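Local coordinates for restriction endonuclease UbaLAI (Unidentified, PDB 5O63), which acts as a monomeric Type IIE restriction enzyme cleaving DNA, its N-terminal B3 domain, the part crystallised here, binding the cognate sequence, at residues R107-L112 and Y123-A128; A23-V28 and F155-I160. All blocks are in the same frame, centred on the assembly; numbering follows the deposited sequence. Where two conformers were deposited one is given.

Contact 1 (R107-L112 and Y123-A128)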
loop_
_atom_site.group_PDB
_atom_site.type_symbol
_atom_site.label_atom_id
_atom_site.label_comp_id
_atom_site.label_asym_id
_atom_site.label_seq_id
_atom_site.Cartn_x
_atom_site.Cartn_y
_atom_site.Cartn_z
ATOM N N ARG A 107 11.829 -3.642 -3.108
ATOM C CA ARG A 107 10.601 -4.010 -2.352
ATOM C C ARG A 107 9.437 -3.223 -2.901
ATOM O O ARG A 107 9.625 -2.113 -3.393
ATOM C CB ARG A 107 10.777 -3.685 -0.873
ATOM C CG ARG A 107 11.765 -4.590 -0.157
ATOM C CD ARG A 107 12.082 -4.081 1.286
ATOM N NE ARG A 107 12.747 -2.744 1.245
ATOM C CZ ARG A 107 12.618 -1.803 2.173
ATOM N NH1 ARG A 107 11.928 -2.042 3.339
ATOM N NH2 ARG A 107 13.227 -0.622 2.030
ATOM N N LEU A 108 8.231 -3.796 -2.816
ATOM C CA LEU A 108 7.033 -3.157 -3.343
ATOM C C LEU A 108 5.942 -3.194 -2.252
ATOM O O LEU A 108 5.820 -4.196 -1.571
ATOM C CB LEU A 108 6.543 -3.907 -4.622
ATOM C CG LEU A 108 5.363 -3.312 -5.359
ATOM C CD1 LEU A 108 5.764 -2.000 -6.082
ATOM C CD2 LEU A 108 4.765 -4.338 -6.412
ATOM N N THR A 109 5.173 -2.124 -2.135
ATOM C CA THR A 109 3.892 -2.197 -1.438
ATOM C C THR A 109 2.770 -1.884 -2.385
ATOM O O THR A 109 2.885 -0.954 -3.193
ATOM C CB THR A 109 3.854 -1.240 -0.243
ATOM O OG1 THR A 109 4.071 0.131 -0.661
ATOM C CG2 THR A 109 4.864 -1.657 0.785
ATOM N N ILE A 110 1.674 -2.655 -2.297
ATOM C CA ILE A 110 0.470 -2.362 -3.054
ATOM C C ILE A 110 -0.665 -2.114 -2.070
ATOM O O ILE A 110 -0.906 -2.928 -1.197
ATOM C CB ILE A 110 0.080 -3.481 -4.002
ATOM C CG1 ILE A 110 1.210 -3.782 -4.990
ATOM C CG2 ILE A 110 -1.314 -3.117 -4.693
ATOM C CD1 ILE A 110 0.904 -4.976 -5.819
ATOM N N PHE A 111 -1.356 -0.984 -2.222
ATOM C CA PHE A 111 -2.564 -0.719 -1.463
ATOM C C PHE A 111 -3.694 -0.654 -2.480
ATOM O O PHE A 111 -3.562 -0.043 -3.525
ATOM C CB PHE A 111 -2.501 0.606 -0.711
ATOM C CG PHE A 111 -1.421 0.698 0.345
ATOM C CD1 PHE A 111 -1.776 0.540 1.671
ATOM C CD2 PHE A 111 -0.093 1.048 -0.001
ATOM C CE1 PHE A 111 -0.788 0.653 2.677
ATOM C CE2 PHE A 111 0.883 1.148 1.016
ATOM C CZ PHE A 111 0.497 0.950 2.317
ATOM N N LEU A 112 -4.820 -1.262 -2.156
ATOM C CA LEU A 112 -5.978 -1.225 -3.042
ATOM C C LEU A 112 -7.146 -0.715 -2.215
ATOM O O LEU A 112 -7.335 -1.188 -1.090
ATOM C CB LEU A 112 -6.294 -2.624 -3.568
ATOM C CG LEU A 112 -7.327 -2.781 -4.673
ATOM C CD1 LEU A 112 -6.682 -2.380 -5.975
ATOM C CD2 LEU A 112 -7.898 -4.253 -4.705
ATOM N N TYR A 123 -9.896 -1.153 2.442
ATOM C CA TYR A 123 -8.502 -1.157 1.987
ATOM C C TYR A 123 -7.907 -2.554 2.055
ATOM O O TYR A 123 -8.311 -3.375 2.887
ATOM C CB TYR A 123 -7.630 -0.205 2.835
ATOM C CG TYR A 123 -7.924 1.244 2.541
ATOM C CD1 TYR A 123 -7.219 1.926 1.523
ATOM C CD2 TYR A 123 -8.886 1.941 3.249
ATOM C CE1 TYR A 123 -7.485 3.254 1.244
ATOM C CE2 TYR A 123 -9.200 3.286 2.942
ATOM C CZ TYR A 123 -8.478 3.942 1.933
ATOM O OH TYR A 123 -8.761 5.277 1.623
ATOM N N TYR A 124 -6.912 -2.768 1.193
ATOM C CA TYR A 124 -6.160 -4.028 1.051
ATOM C C TYR A 124 -4.697 -3.697 0.961
ATOM O O TYR A 124 -4.365 -2.700 0.359
ATOM C CB TYR A 124 -6.540 -4.760 -0.215
ATOM C CG TYR A 124 -7.964 -5.168 -0.201
ATOM C CD1 TYR A 124 -8.317 -6.511 0.043
ATOM C CD2 TYR A 124 -8.995 -4.220 -0.414
ATOM C CE1 TYR A 124 -9.658 -6.933 0.078
ATOM C CE2 TYR A 124 -10.349 -4.641 -0.382
ATOM C CZ TYR A 124 -10.658 -6.004 -0.121
ATOM O OH TYR A 124 -11.972 -6.493 -0.071
ATOM N N PHE A 125 -3.860 -4.568 1.523
ATOM C CA PHE A 125 -2.414 -4.351 1.437
ATOM C C PHE A 125 -1.703 -5.594 1.037
ATOM O O PHE A 125 -1.953 -6.669 1.576
ATOM C CB PHE A 125 -1.931 -3.887 2.819
ATOM C CG PHE A 125 -0.457 -3.837 2.968
ATOM C CD1 PHE A 125 0.238 -4.913 3.506
ATOM C CD2 PHE A 125 0.229 -2.696 2.585
ATOM C CE1 PHE A 125 1.653 -4.864 3.669
ATOM C CE2 PHE A 125 1.651 -2.614 2.733
ATOM C CZ PHE A 125 2.357 -3.704 3.273
ATOM N N ASP A 126 -0.715 -5.462 0.140
ATOM C CA ASP A 126 0.125 -6.564 -0.302
ATOM C C ASP A 126 1.557 -6.024 -0.394
ATOM O O ASP A 126 1.750 -4.833 -0.519
ATOM C CB ASP A 126 -0.352 -7.068 -1.653
ATOM C CG ASP A 126 0.213 -8.434 -2.055
ATOM O OD1 ASP A 126 0.924 -9.094 -1.287
ATOM O OD2 ASP A 126 -0.173 -8.913 -3.147
ATOM N N CYS A 127 2.531 -6.909 -0.253
ATOM C CA CYS A 127 3.916 -6.454 -0.391
ATOM C C CYS A 127 4.823 -7.582 -0.738
ATOM O O CYS A 127 4.477 -8.760 -0.619
ATOM C CB CYS A 127 4.383 -5.772 0.853
ATOM S SG CYS A 127 4.603 -6.922 2.217
ATOM N N ALA A 128 6.008 -7.219 -1.209
ATOM C CA ALA A 128 6.897 -8.167 -1.803
ATOM C C ALA A 128 8.321 -7.651 -1.828
ATOM O O ALA A 128 8.561 -6.466 -1.739
ATOM C CB ALA A 128 6.437 -8.488 -3.247
#

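Contact 2 (A23-V28 and F155-I160)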
loop_
_atom_site.group_PDB
_atom_site.type_symbol
_atom_site.label_atom_id
_atom_site.label_comp_id
_atom_site.label_asym_id
_atom_site.label_seq_id
_atom_site.Cartn_x
_atom_site.Cartn_y
_atom_site.Cartn_z
ATOM N N ALA A 23 -9.307 1.489 -6.696
ATOM C CA ALA A 23 -8.190 2.338 -6.965
ATOM C C ALA A 23 -6.963 1.675 -6.336
ATOM O O ALA A 23 -7.073 0.950 -5.348
ATOM C CB ALA A 23 -8.386 3.723 -6.376
ATOM N N MET A 24 -5.825 1.931 -6.937
ATOM C CA MET A 24 -4.549 1.377 -6.433
ATOM C C MET A 24 -3.522 2.456 -6.206
ATOM O O MET A 24 -3.381 3.399 -7.008
ATOM C CB MET A 24 -4.020 0.330 -7.427
ATOM C CG MET A 24 -2.574 -0.171 -7.142
ATOM S SD MET A 24 -1.925 -1.302 -8.384
ATOM C CE MET A 24 -1.787 -0.214 -9.763
ATOM N N PHE A 25 -2.787 2.317 -5.103
ATOM C CA PHE A 25 -1.549 3.061 -4.897
ATOM C C PHE A 25 -0.442 2.031 -4.709
ATOM O O PHE A 25 -0.476 1.261 -3.739
ATOM C CB PHE A 25 -1.694 3.994 -3.673
ATOM C CG PHE A 25 -0.380 4.434 -3.069
ATOM C CD1 PHE A 25 0.609 5.082 -3.804
ATOM C CD2 PHE A 25 -0.129 4.190 -1.727
ATOM C CE1 PHE A 25 1.837 5.479 -3.203
ATOM C CE2 PHE A 25 1.066 4.576 -1.111
ATOM C CZ PHE A 25 2.076 5.220 -1.834
ATOM N N ALA A 26 0.535 1.975 -5.594
ATOM C CA ALA A 26 1.657 1.024 -5.492
ATOM C C ALA A 26 2.940 1.821 -5.485
ATOM O O ALA A 26 3.091 2.811 -6.220
ATOM C CB ALA A 26 1.669 0.055 -6.614
ATOM N N LYS A 27 3.854 1.376 -4.651
ATOM C CA LYS A 27 5.102 2.125 -4.400
ATOM C C LYS A 27 6.267 1.143 -4.345
ATOM O O LYS A 27 6.256 0.145 -3.604
ATOM C CB LYS A 27 5.055 2.939 -3.099
ATOM C CG LYS A 27 6.302 3.829 -2.942
ATOM C CD LYS A 27 6.448 4.380 -1.496
ATOM C CE LYS A 27 7.672 5.331 -1.456
ATOM N NZ LYS A 27 8.015 5.726 0.007
ATOM N N VAL A 28 7.300 1.421 -5.148
ATOM C CA VAL A 28 8.586 0.772 -4.935
ATOM C C VAL A 28 9.270 1.481 -3.792
ATOM O O VAL A 28 9.483 2.720 -3.836
ATOM C CB VAL A 28 9.495 0.864 -6.216
ATOM C CG1 VAL A 28 10.802 0.182 -5.998
ATOM C CG2 VAL A 28 8.715 0.296 -7.451
ATOM N N PHE A 155 6.194 5.438 -7.934
ATOM C CA PHE A 155 4.828 5.044 -7.467
ATOM C C PHE A 155 3.792 5.339 -8.514
ATOM O O PHE A 155 4.025 6.171 -9.424
ATOM C CB PHE A 155 4.491 5.706 -6.109
ATOM C CG PHE A 155 4.188 7.151 -6.184
ATOM C CD1 PHE A 155 5.250 8.113 -6.131
ATOM C CD2 PHE A 155 2.877 7.605 -6.304
ATOM C CE1 PHE A 155 4.959 9.483 -6.262
ATOM C CE2 PHE A 155 2.565 9.000 -6.443
ATOM C CZ PHE A 155 3.641 9.951 -6.396
ATOM N N VAL A 156 2.642 4.692 -8.395
ATOM C CA VAL A 156 1.523 4.983 -9.283
ATOM C C VAL A 156 0.290 5.036 -8.437
ATOM O O VAL A 156 0.161 4.283 -7.437
ATOM C CB VAL A 156 1.375 3.966 -10.363
ATOM C CG1 VAL A 156 1.277 2.513 -9.829
ATOM C CG2 VAL A 156 0.218 4.314 -11.292
ATOM N N VAL A 157 -0.586 5.960 -8.783
ATOM C CA VAL A 157 -1.893 6.036 -8.195
ATOM C C VAL A 157 -2.875 5.999 -9.383
ATOM O O VAL A 157 -2.819 6.871 -10.278
ATOM C CB VAL A 157 -2.093 7.321 -7.398
ATOM C CG1 VAL A 157 -3.510 7.390 -6.906
ATOM C CG2 VAL A 157 -1.105 7.406 -6.241
ATOM N N ARG A 158 -3.745 4.999 -9.445
ATOM C CA ARG A 158 -4.676 4.980 -10.582
ATOM C C ARG A 158 -5.818 3.986 -10.422
ATOM O O ARG A 158 -5.712 2.969 -9.715
ATOM C CB ARG A 158 -3.922 4.696 -11.891
ATOM C CG ARG A 158 -3.227 3.363 -11.961
ATOM C CD ARG A 158 -2.524 3.275 -13.311
ATOM N NE ARG A 158 -1.848 2.004 -13.534
ATOM C CZ ARG A 158 -2.469 0.906 -13.941
ATOM N NH1 ARG A 158 -3.783 0.932 -14.145
ATOM N NH2 ARG A 158 -1.777 -0.215 -14.140
ATOM N N PRO A 159 -6.942 4.281 -11.090
ATOM C CA PRO A 159 -8.135 3.451 -11.006
ATOM C C PRO A 159 -7.850 2.082 -11.563
ATOM O O PRO A 159 -6.927 1.991 -12.377
ATOM C CB PRO A 159 -9.159 4.176 -11.912
ATOM C CG PRO A 159 -8.565 5.498 -12.239
ATOM C CD PRO A 159 -7.097 5.442 -11.994
ATOM N N ILE A 160 -8.650 1.076 -11.197
ATOM C CA ILE A 160 -8.467 -0.279 -11.711
ATOM C C ILE A 160 -9.393 -0.555 -12.917
ATOM O O ILE A 160 -10.585 -0.253 -12.884
ATOM C CB ILE A 160 -8.717 -1.314 -10.615
ATOM C CG1 ILE A 160 -7.562 -1.316 -9.596
ATOM C CG2 ILE A 160 -8.934 -2.718 -11.212
ATOM C CD1 ILE A 160 -6.207 -1.591 -10.189
#

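Contact 1 (R107-L112 and Y123-A128)
F111 and F125 choose different first torsions and thereby converge: F111 has CG anti to its carbonyl carbon (chi1 -63°), whereas F125 has CG anti to its backbone N (chi1 170°), and both rings swing inward across the strand pair. The edge of F125 then meets the face of F111, with planes at 62° and centroids 5.1 Å apart. F125 CD2 lies 3.5 Å from F111 CE1, toward the rim of that ring, an edge-to-face stack. On the same sheet face, the T109 methyl rests obliquely against the F125 ring (T109 CG2 to F125 CE2, 3.9 Å).

The backbones supply six hydrogen bonds, two at each of the pairs L108-A128, I110-D126 and L112-Y124; the I110 N to D126 O bond, at 2.8 Å, is nearly straight. Alternation sends L108, I110, L112, Y124, D126 and A128 to the other face, against helices 3-14 and 136-144. The buried D126 carboxylate is satisfied there by a salt bridge to R135 and a hydrogen bond with Y7.

Regular antiparallel pairing of strands 108-116 and 121-128 makes this a beta hairpin, central to the helix-flanked open barrel expected of a B3 DNA-binding domain.

Contact 2 (A23-V28 and F155-I160)
M24 and R158 exchange backbone hydrogen bonds in both directions, M24 N to R158 O at 3.0 Å and R158 N to M24 O at 2.9 Å. A second reciprocal set joins A26 and V156, with A26 N to V156 O at 3.0 Å and V156 N to A26 O at 2.9 Å. These are the hydrogen-bonded pairs of an antiparallel strand pair. R158 N approaches M24 O in the carbonyl plane, whereas M24 N is tilted 35° from the plane of the R158 carbonyl. M24 O also receives the CA-H of V157, and V156 O that of F25.

At the intervening non-hydrogen-bonded pairs, A23, F25 and K27 turn their backbone polar groups to F113, F111 and T109 of strand 108-116. P159 falls at such a position too, where its lack of an N-H costs the pairing nothing. Side-chain polar groups look outside: K27 NZ forms a salt bridge with D33 and bonds L41 O, while R158 NH2, in the given one of two conformers, bonds C143 O of helix 136-144.

Apolar atoms fill in between. The engineered M24 bends at its last torsion (chi3 68°), which brings CE to V156 CG1 (4.1 Å) and, less certainly, over one face of the R158 guanidinium in that same conformer. On the opposite sheet face, F25 offers its edge to F155 (CE1 to CD2, 3.9 Å), and F25 CD1 touches V157 CG2 (3.8 Å).

With main-chain bonds doing the directional work, and the K27 and, in this conformer, the R158 polar ends paired with other parts of the fold, these two strands need no side-chain polar bond between them.

Contacts 1 and 2 are consecutive steps across one sheet, in the order 121-128, 108-116, 19-28, 155-159, with neighbours antiparallel throughout. Their centres lie 10 Å apart, and the seam between them carries probable hydrogen bonds from F111 N to F25 O (2.8 Å) and from T109 N to K27 O (2.9 Å). Packing adds to it, as where L108 CD1 approaches K27 O (3.3 Å). In sequence the hairpin of contact 1 is nested within the long loop closed by contact 2, whose 155-159 strand is outermost within the chain. The nearest atoms come within about 7 Å of the bound DNA for contact 1 and about 4 Å for contact 2.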